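Local structure of putative cytoplasmic protein (Salmonella typhimurium LT2, 2Q02) at residues 163-175 with 190-202. The protein is of unknown function but binds zinc in a xylose isomerase-like TIM barrel and may act as an isomerase. Sequence-based numbering, arbitrary orientation.
With ZN (zinc ion), chain E.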
ATOM      1  N   SER A 163     -14.662  13.659   2.795  1.00 45.01           N
ATOM      2  CA  SER A 163     -14.513  12.404   2.070  1.00 44.49           C
ATOM      3  C   SER A 163     -14.498  11.200   3.004  1.00 44.70           C
ATOM      4  O   SER A 163     -13.997  11.274   4.119  1.00 44.80           O
ATOM      5  CB  SER A 163     -13.202  12.436   1.289  1.00 45.09           C
ATOM      6  OG  SER A 163     -12.775  11.136   0.882  1.00 45.34           O
ATOM      7  N   PRO A 164     -15.012  10.060   2.543  1.00 44.97           N
ATOM      8  CA  PRO A 164     -14.868   8.804   3.303  1.00 45.46           C
ATOM      9  C   PRO A 164     -13.510   8.105   3.138  1.00 45.40           C
ATOM     10  O   PRO A 164     -13.282   7.065   3.754  1.00 47.39           O
ATOM     11  CB  PRO A 164     -15.933   7.905   2.669  1.00 46.26           C
ATOM     12  CG  PRO A 164     -15.955   8.361   1.226  1.00 43.95           C
ATOM     13  CD  PRO A 164     -15.755   9.849   1.285  1.00 44.24           C
ATOM     14  N   PHE A 165     -12.638   8.651   2.298  1.00 44.57           N
ATOM     15  CA  PHE A 165     -11.309   8.095   2.088  1.00 44.62           C
ATOM     16  C   PHE A 165     -10.530   7.994   3.373  1.00 45.34           C
ATOM     17  O   PHE A 165     -10.826   8.687   4.355  1.00 44.80           O
ATOM     18  CB  PHE A 165     -10.480   8.935   1.101  1.00 45.22           C
ATOM     19  CG  PHE A 165     -10.874   8.782  -0.357  1.00 41.44           C
ATOM     20  CD1 PHE A 165     -11.998   8.048  -0.753  1.00 43.92           C
ATOM     21  CD2 PHE A 165     -10.118   9.411  -1.337  1.00 44.72           C
ATOM     22  CE1 PHE A 165     -12.345   7.940  -2.096  1.00 45.41           C
ATOM     23  CE2 PHE A 165     -10.448   9.297  -2.677  1.00 42.47           C
ATOM     24  CZ  PHE A 165     -11.557   8.552  -3.065  1.00 41.73           C
ATOM     25  N   LYS A 166      -9.543   7.089   3.362  1.00 45.65           N
ATOM     26  CA  LYS A 166      -8.642   6.902   4.492  1.00 45.23           C
ATOM     27  C   LYS A 166      -7.180   6.971   4.044  1.00 45.22           C
ATOM     28  O   LYS A 166      -6.863   6.899   2.865  1.00 44.64           O
ATOM     29  CB  LYS A 166      -8.912   5.564   5.173  1.00 44.49           C
ATOM     30  CG  LYS A 166     -10.161   5.525   6.055  1.00 45.90           C
ATOM     31  CD  LYS A 166     -10.461   4.099   6.495  1.00 44.58           C
ATOM     32  CE  LYS A 166     -11.209   4.029   7.815  1.00 53.95           C
ATOM     33  NZ  LYS A 166     -12.690   4.061   7.687  1.00 51.85           N
ATOM     34  N   VAL A 167      -6.282   7.087   5.003  1.00 45.25           N
ATOM     35  CA  VAL A 167      -4.876   7.180   4.705  1.00 45.61           C
ATOM     36  C   VAL A 167      -4.239   5.793   4.721  1.00 45.87           C
ATOM     37  O   VAL A 167      -4.574   4.948   5.566  1.00 45.18           O
ATOM     38  CB  VAL A 167      -4.152   8.140   5.718  1.00 46.08           C
ATOM     39  CG1 VAL A 167      -2.655   7.870   5.793  1.00 45.35           C
ATOM     40  CG2 VAL A 167      -4.420   9.589   5.349  1.00 49.95           C
ATOM     41  N   LEU A 168      -3.328   5.579   3.769  1.00 45.76           N
ATOM     42  CA  LEU A 168      -2.514   4.388   3.702  1.00 45.47           C
ATOM     43  C   LEU A 168      -1.128   4.727   4.296  1.00 45.53           C
ATOM     44  O   LEU A 168      -0.344   5.500   3.719  1.00 44.10           O
ATOM     45  CB  LEU A 168      -2.394   3.945   2.247  1.00 45.23           C
ATOM     46  CG  LEU A 168      -1.927   2.518   2.034  1.00 47.62           C
ATOM     47  CD1 LEU A 168      -1.944   2.201   0.516  1.00 49.46           C
ATOM     48  CD2 LEU A 168      -0.538   2.249   2.686  1.00 46.42           C
ATOM     49  N   LEU A 169      -0.858   4.166   5.469  1.00 45.89           N
ATOM     50  CA  LEU A 169       0.382   4.432   6.155  1.00 47.19           C
ATOM     51  C   LEU A 169       1.438   3.415   5.683  1.00 46.12           C
ATOM     52  O   LEU A 169       1.327   2.215   5.912  1.00 46.60           O
ATOM     53  CB  LEU A 169       0.156   4.363   7.672  1.00 48.28           C
ATOM     54  CG  LEU A 169       1.165   5.046   8.599  1.00 48.90           C
ATOM     55  CD1 LEU A 169       0.686   4.843  10.022  1.00 52.97           C
ATOM     56  CD2 LEU A 169       2.597   4.526   8.437  1.00 49.94           C
ATOM     57  N   ASP A 170       2.463   3.911   5.027  1.00 44.82           N
ATOM     58  CA  ASP A 170       3.547   3.078   4.558  1.00 45.54           C
ATOM     59  C   ASP A 170       4.814   3.358   5.408  1.00 45.80           C
ATOM     60  O   ASP A 170       5.293   4.498   5.466  1.00 45.36           O
ATOM     61  CB  ASP A 170       3.744   3.416   3.097  1.00 45.44           C
ATOM     62  CG  ASP A 170       4.702   2.520   2.426  1.00 45.49           C
ATOM     63  OD1 ASP A 170       5.819   2.377   2.953  1.00 47.06           O
ATOM     64  OD2 ASP A 170       4.336   1.980   1.367  1.00 43.81           O
ATOM     65  N   THR A 171       5.336   2.338   6.095  1.00 45.79           N
ATOM     66  CA  THR A 171       6.421   2.555   7.069  1.00 45.31           C
ATOM     67  C   THR A 171       7.684   3.168   6.441  1.00 44.84           C
ATOM     68  O   THR A 171       8.397   3.913   7.104  1.00 45.43           O
ATOM     69  CB  THR A 171       6.843   1.275   7.778  1.00 44.53           C
ATOM     70  OG1 THR A 171       7.226   0.303   6.798  1.00 43.37           O
ATOM     71  CG2 THR A 171       5.712   0.742   8.663  1.00 43.80           C
ATOM     72  N   PHE A 172       7.951   2.851   5.181  1.00 44.52           N
ATOM     73  CA  PHE A 172       9.047   3.467   4.448  1.00 45.54           C
ATOM     74  C   PHE A 172       8.813   4.961   4.256  1.00 45.36           C
ATOM     75  O   PHE A 172       9.729   5.787   4.449  1.00 43.64           O
ATOM     76  CB  PHE A 172       9.207   2.800   3.084  1.00 45.20           C
ATOM     77  CG  PHE A 172      10.156   3.509   2.152  1.00 43.97           C
ATOM     78  CD1 PHE A 172       9.700   4.492   1.286  1.00 40.71           C
ATOM     79  CD2 PHE A 172      11.504   3.148   2.102  1.00 43.40           C
ATOM     80  CE1 PHE A 172      10.593   5.125   0.392  1.00 44.43           C
ATOM     81  CE2 PHE A 172      12.391   3.764   1.212  1.00 45.93           C
ATOM     82  CZ  PHE A 172      11.937   4.745   0.353  1.00 42.90           C
ATOM     83  N   HIS A 173       7.595   5.300   3.849  1.00 44.87           N
ATOM     84  CA  HIS A 173       7.270   6.699   3.579  1.00 45.41           C
ATOM     85  C   HIS A 173       7.214   7.521   4.865  1.00 45.49           C
ATOM     86  O   HIS A 173       7.626   8.680   4.864  1.00 45.67           O
ATOM     87  CB  HIS A 173       6.030   6.840   2.690  1.00 43.01           C
ATOM     88  CG  HIS A 173       6.256   6.325   1.304  1.00 43.66           C
ATOM     89  ND1 HIS A 173       7.185   6.886   0.448  1.00 43.00           N
ATOM     90  CD2 HIS A 173       5.718   5.274   0.640  1.00 43.18           C
ATOM     91  CE1 HIS A 173       7.188   6.215  -0.694  1.00 47.34           C
ATOM     92  NE2 HIS A 173       6.303   5.239  -0.606  1.00 47.54           N
ATOM     93  N   HIS A 174       6.756   6.910   5.953  1.00 44.13           N
ATOM     94  CA  HIS A 174       6.873   7.516   7.274  1.00 44.11           C
ATOM     95  C   HIS A 174       8.349   7.774   7.635  1.00 45.89           C
ATOM     96  O   HIS A 174       8.719   8.843   8.154  1.00 46.08           O
ATOM     97  CB  HIS A 174       6.234   6.601   8.339  1.00 44.13           C
ATOM     98  CG  HIS A 174       6.386   7.091   9.752  1.00 43.08           C
ATOM     99  ND1 HIS A 174       5.443   7.881  10.376  1.00 39.17           N
ATOM    100  CD2 HIS A 174       7.365   6.882  10.668  1.00 45.01           C
ATOM    101  CE1 HIS A 174       5.846   8.158  11.603  1.00 44.45           C
ATOM    102  NE2 HIS A 174       7.011   7.566  11.805  1.00 45.53           N
ATOM    103  N   HIS A 175       9.200   6.782   7.378  1.00 45.59           N
ATOM    104  CA  HIS A 175      10.607   6.891   7.730  1.00 45.66           C
ATOM    105  C   HIS A 175      11.289   8.023   6.986  1.00 45.46           C
ATOM    106  O   HIS A 175      12.108   8.731   7.567  1.00 45.84           O
ATOM    107  CB  HIS A 175      11.322   5.571   7.449  1.00 46.48           C
ATOM    108  CG  HIS A 175      12.758   5.550   7.864  1.00 44.52           C
ATOM    109  ND1 HIS A 175      13.793   5.478   6.956  1.00 42.68           N
ATOM    110  CD2 HIS A 175      13.332   5.561   9.088  1.00 44.83           C
ATOM    111  CE1 HIS A 175      14.941   5.438   7.604  1.00 42.78           C
ATOM    112  NE2 HIS A 175      14.689   5.496   8.899  1.00 42.75           N
ATOM    113  N   ILE A 190      -5.898   7.124  14.269  1.00 48.46           N
ATOM    114  CA  ILE A 190      -5.671   5.702  13.981  1.00 49.20           C
ATOM    115  C   ILE A 190      -6.840   5.074  13.255  1.00 49.60           C
ATOM    116  O   ILE A 190      -6.661   4.214  12.380  1.00 51.77           O
ATOM    117  CB  ILE A 190      -5.429   4.917  15.280  1.00 49.78           C
ATOM    118  CG1 ILE A 190      -4.009   5.181  15.785  1.00 51.15           C
ATOM    119  CG2 ILE A 190      -5.707   3.403  15.118  1.00 50.63           C
ATOM    120  CD1 ILE A 190      -2.863   4.713  14.841  1.00 53.37           C
ATOM    121  N   SER A 191      -8.033   5.517  13.617  1.00 49.18           N
ATOM    122  CA  SER A 191      -9.249   5.012  13.017  1.00 49.25           C
ATOM    123  C   SER A 191      -9.368   5.385  11.535  1.00 48.03           C
ATOM    124  O   SER A 191     -10.099   4.724  10.800  1.00 48.89           O
ATOM    125  CB  SER A 191     -10.467   5.539  13.797  1.00 50.41           C
ATOM    126  OG  SER A 191     -10.799   6.863  13.386  1.00 56.98           O
ATOM    127  N   ALA A 192      -8.668   6.440  11.112  1.00 47.09           N
ATOM    128  CA  ALA A 192      -8.708   6.932   9.718  1.00 47.06           C
ATOM    129  C   ALA A 192      -7.493   6.496   8.906  1.00 47.18           C
ATOM    130  O   ALA A 192      -7.189   7.093   7.845  1.00 46.74           O
ATOM    131  CB  ALA A 192      -8.795   8.449   9.700  1.00 46.09           C
ATOM    132  N   ILE A 193      -6.795   5.490   9.425  1.00 45.99           N
ATOM    133  CA  ILE A 193      -5.721   4.811   8.710  1.00 46.97           C
ATOM    134  C   ILE A 193      -6.362   3.537   8.167  1.00 46.75           C
ATOM    135  O   ILE A 193      -6.774   2.664   8.950  1.00 46.89           O
ATOM    136  CB  ILE A 193      -4.544   4.450   9.666  1.00 46.06           C
ATOM    137  CG1 ILE A 193      -3.767   5.701  10.060  1.00 44.79           C
ATOM    138  CG2 ILE A 193      -3.576   3.446   9.020  1.00 47.98           C
ATOM    139  CD1 ILE A 193      -2.822   5.460  11.221  1.00 49.83           C
ATOM    140  N   GLY A 194      -6.441   3.411   6.849  1.00 46.16           N
ATOM    141  CA  GLY A 194      -7.176   2.293   6.241  1.00 46.27           C
ATOM    142  C   GLY A 194      -6.349   1.054   5.948  1.00 46.34           C
ATOM    143  O   GLY A 194      -6.895  -0.041   5.771  1.00 44.66           O
ATOM    144  N   LEU A 195      -5.036   1.238   5.855  1.00 45.86           N
ATOM    145  CA  LEU A 195      -4.127   0.138   5.586  1.00 44.83           C
ATOM    146  C   LEU A 195      -2.720   0.540   5.960  1.00 43.77           C
ATOM    147  O   LEU A 195      -2.407   1.729   6.001  1.00 41.71           O
ATOM    148  CB  LEU A 195      -4.190  -0.203   4.119  1.00 44.53           C
ATOM    149  CG  LEU A 195      -3.319  -1.312   3.570  1.00 42.96           C
ATOM    150  CD1 LEU A 195      -3.732  -2.601   4.161  1.00 45.09           C
ATOM    151  CD2 LEU A 195      -3.458  -1.356   2.041  1.00 46.62           C
ATOM    152  N   VAL A 196      -1.883  -0.452   6.251  1.00 43.61           N
ATOM    153  CA  VAL A 196      -0.463  -0.205   6.518  1.00 44.18           C
ATOM    154  C   VAL A 196       0.389  -1.067   5.592  1.00 44.37           C
ATOM    155  O   VAL A 196       0.095  -2.252   5.404  1.00 42.96           O
ATOM    156  CB  VAL A 196      -0.081  -0.467   8.000  1.00 44.26           C
ATOM    157  CG1 VAL A 196       1.392  -0.264   8.216  1.00 43.06           C
ATOM    158  CG2 VAL A 196      -0.893   0.452   8.934  1.00 46.78           C
ATOM    159  N   HIS A 197       1.408  -0.437   4.995  1.00 43.61           N
ATOM    160  CA  HIS A 197       2.360  -1.087   4.112  1.00 43.52           C
ATOM    161  C   HIS A 197       3.699  -1.214   4.852  1.00 46.52           C
ATOM    162  O   HIS A 197       4.262  -0.206   5.321  1.00 48.77           O
ATOM    163  CB  HIS A 197       2.583  -0.286   2.822  1.00 44.41           C
ATOM    164  CG  HIS A 197       1.570  -0.537   1.747  1.00 40.54           C
ATOM    165  ND1 HIS A 197       1.589   0.136   0.550  1.00 42.17           N
ATOM    166  CD2 HIS A 197       0.500  -1.366   1.691  1.00 45.93           C
ATOM    167  CE1 HIS A 197       0.585  -0.273  -0.206  1.00 40.17           C
ATOM    168  NE2 HIS A 197      -0.095  -1.182   0.466  1.00 47.35           N
ATOM    169  N   LEU A 198       4.194  -2.452   4.949  1.00 45.31           N
ATOM    170  CA  LEU A 198       5.409  -2.776   5.662  1.00 43.25           C
ATOM    171  C   LEU A 198       6.446  -3.247   4.644  1.00 44.30           C
ATOM    172  O   LEU A 198       6.125  -3.887   3.619  1.00 40.91           O
ATOM    173  CB  LEU A 198       5.176  -3.882   6.702  1.00 43.41           C
ATOM    174  CG  LEU A 198       4.113  -3.728   7.803  1.00 44.97           C
ATOM    175  CD1 LEU A 198       3.973  -5.038   8.621  1.00 40.91           C
ATOM    176  CD2 LEU A 198       4.440  -2.563   8.705  1.00 43.20           C
ATOM    177  N   SER A 199       7.688  -2.872   4.933  1.00 44.63           N
ATOM    178  CA  SER A 199       8.859  -3.332   4.212  1.00 44.70           C
ATOM    179  C   SER A 199      10.033  -2.857   5.032  1.00 44.61           C
ATOM    180  O   SER A 199       9.904  -1.909   5.819  1.00 44.13           O
ATOM    181  CB  SER A 199       8.927  -2.789   2.780  1.00 44.66           C
ATOM    182  OG  SER A 199       9.531  -1.524   2.719  1.00 45.84           O
ATOM    183  N   GLY A 200      11.156  -3.542   4.874  1.00 43.65           N
ATOM    184  CA  GLY A 200      12.362  -3.200   5.597  1.00 44.52           C
ATOM    185  C   GLY A 200      13.408  -2.681   4.640  1.00 44.37           C
ATOM    186  O   GLY A 200      13.348  -2.961   3.447  1.00 43.92           O
ATOM    187  N   VAL A 201      14.346  -1.911   5.180  1.00 44.69           N
ATOM    188  CA  VAL A 201      15.543  -1.460   4.458  1.00 45.51           C
ATOM    189  C   VAL A 201      16.739  -1.720   5.364  1.00 45.02           C
ATOM    190  O   VAL A 201      16.713  -1.308   6.515  1.00 44.66           O
ATOM    191  CB  VAL A 201      15.457   0.039   4.176  1.00 45.16           C
ATOM    192  CG1 VAL A 201      16.824   0.652   3.875  1.00 42.49           C
ATOM    193  CG2 VAL A 201      14.470   0.289   3.049  1.00 48.53           C
ATOM    194  N   GLU A 202      17.758  -2.421   4.866  1.00 45.73           N
ATOM    195  CA  GLU A 202      18.989  -2.671   5.643  1.00 47.12           C
ATOM    196  C   GLU A 202      20.088  -1.682   5.239  1.00 47.28           C
ATOM    197  O   GLU A 202      21.080  -1.501   5.961  1.00 46.21           O
ATOM    198  CB  GLU A 202      19.468  -4.117   5.445  1.00 46.59           C
ATOM    199  CG  GLU A 202      18.385  -5.178   5.670  1.00 49.27           C
ATOM    200  CD  GLU A 202      18.904  -6.615   5.564  1.00 50.28           C
ATOM    201  OE1 GLU A 202      19.887  -6.863   4.822  1.00 54.48           O
ATOM    202  OE2 GLU A 202      18.322  -7.502   6.233  1.00 51.54           O
TER
HETATM  203 ZN    ZN E 300       3.048   1.591  -0.046  1.00 45.13          ZN
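Leu-168 lays its CD2 methyl over one face of the His-197 imidazole, 3.7 Å from the ring centroid and 14° off the normal, a CH-pi contact; its branched, apolar end covers the ring without competing for the metal. At that ring's edge, near its plane, lies Asp-170 OD2, with the carboxylate turned 81° to the ring. The Phe-172 ring meets Val-201 CG2 at its edge, 4.2 Å from CD2. Histidine suits its place by giving zinc one nitrogen, ND1 (2.1 Å), while the other, NE2, hydrogen-bonds Glu-37, which helps fix the ring's turn. Asp-170 CG, anti to the backbone N (chi1 -172°), carries the carboxylate to the zinc beside His-197. Aspartate's two oxygens divide the work: OD2 binds zinc and hydrogen-bonds Arg-215, whereas OD1 makes a weak N-cap bond with Phe-172 N. Glu-139 and Glu-245 are the site's other two protein residues. On the barrel's outer side Leu-169 CD1 packs on Ile-193 CD1 (3.8 Å); Thr-171, first in the helix, sets CG2 against Leu-198 CD2. Backbone hydrogen bonds join the parallel strands, Gly-194 N donating to Val-167 O (2.7 Å) at a beta bulge, where glycine leaves room for Lys-166 CB, 3.7 Å from Gly-194 N. Strands 166-170 and 193-198 are thus adjacent staves of the closed barrel, between strands 135-138 and 242-244; helix 151-161 packs outside on Val-167 and Ile-193, and helix 226-235 on Leu-198.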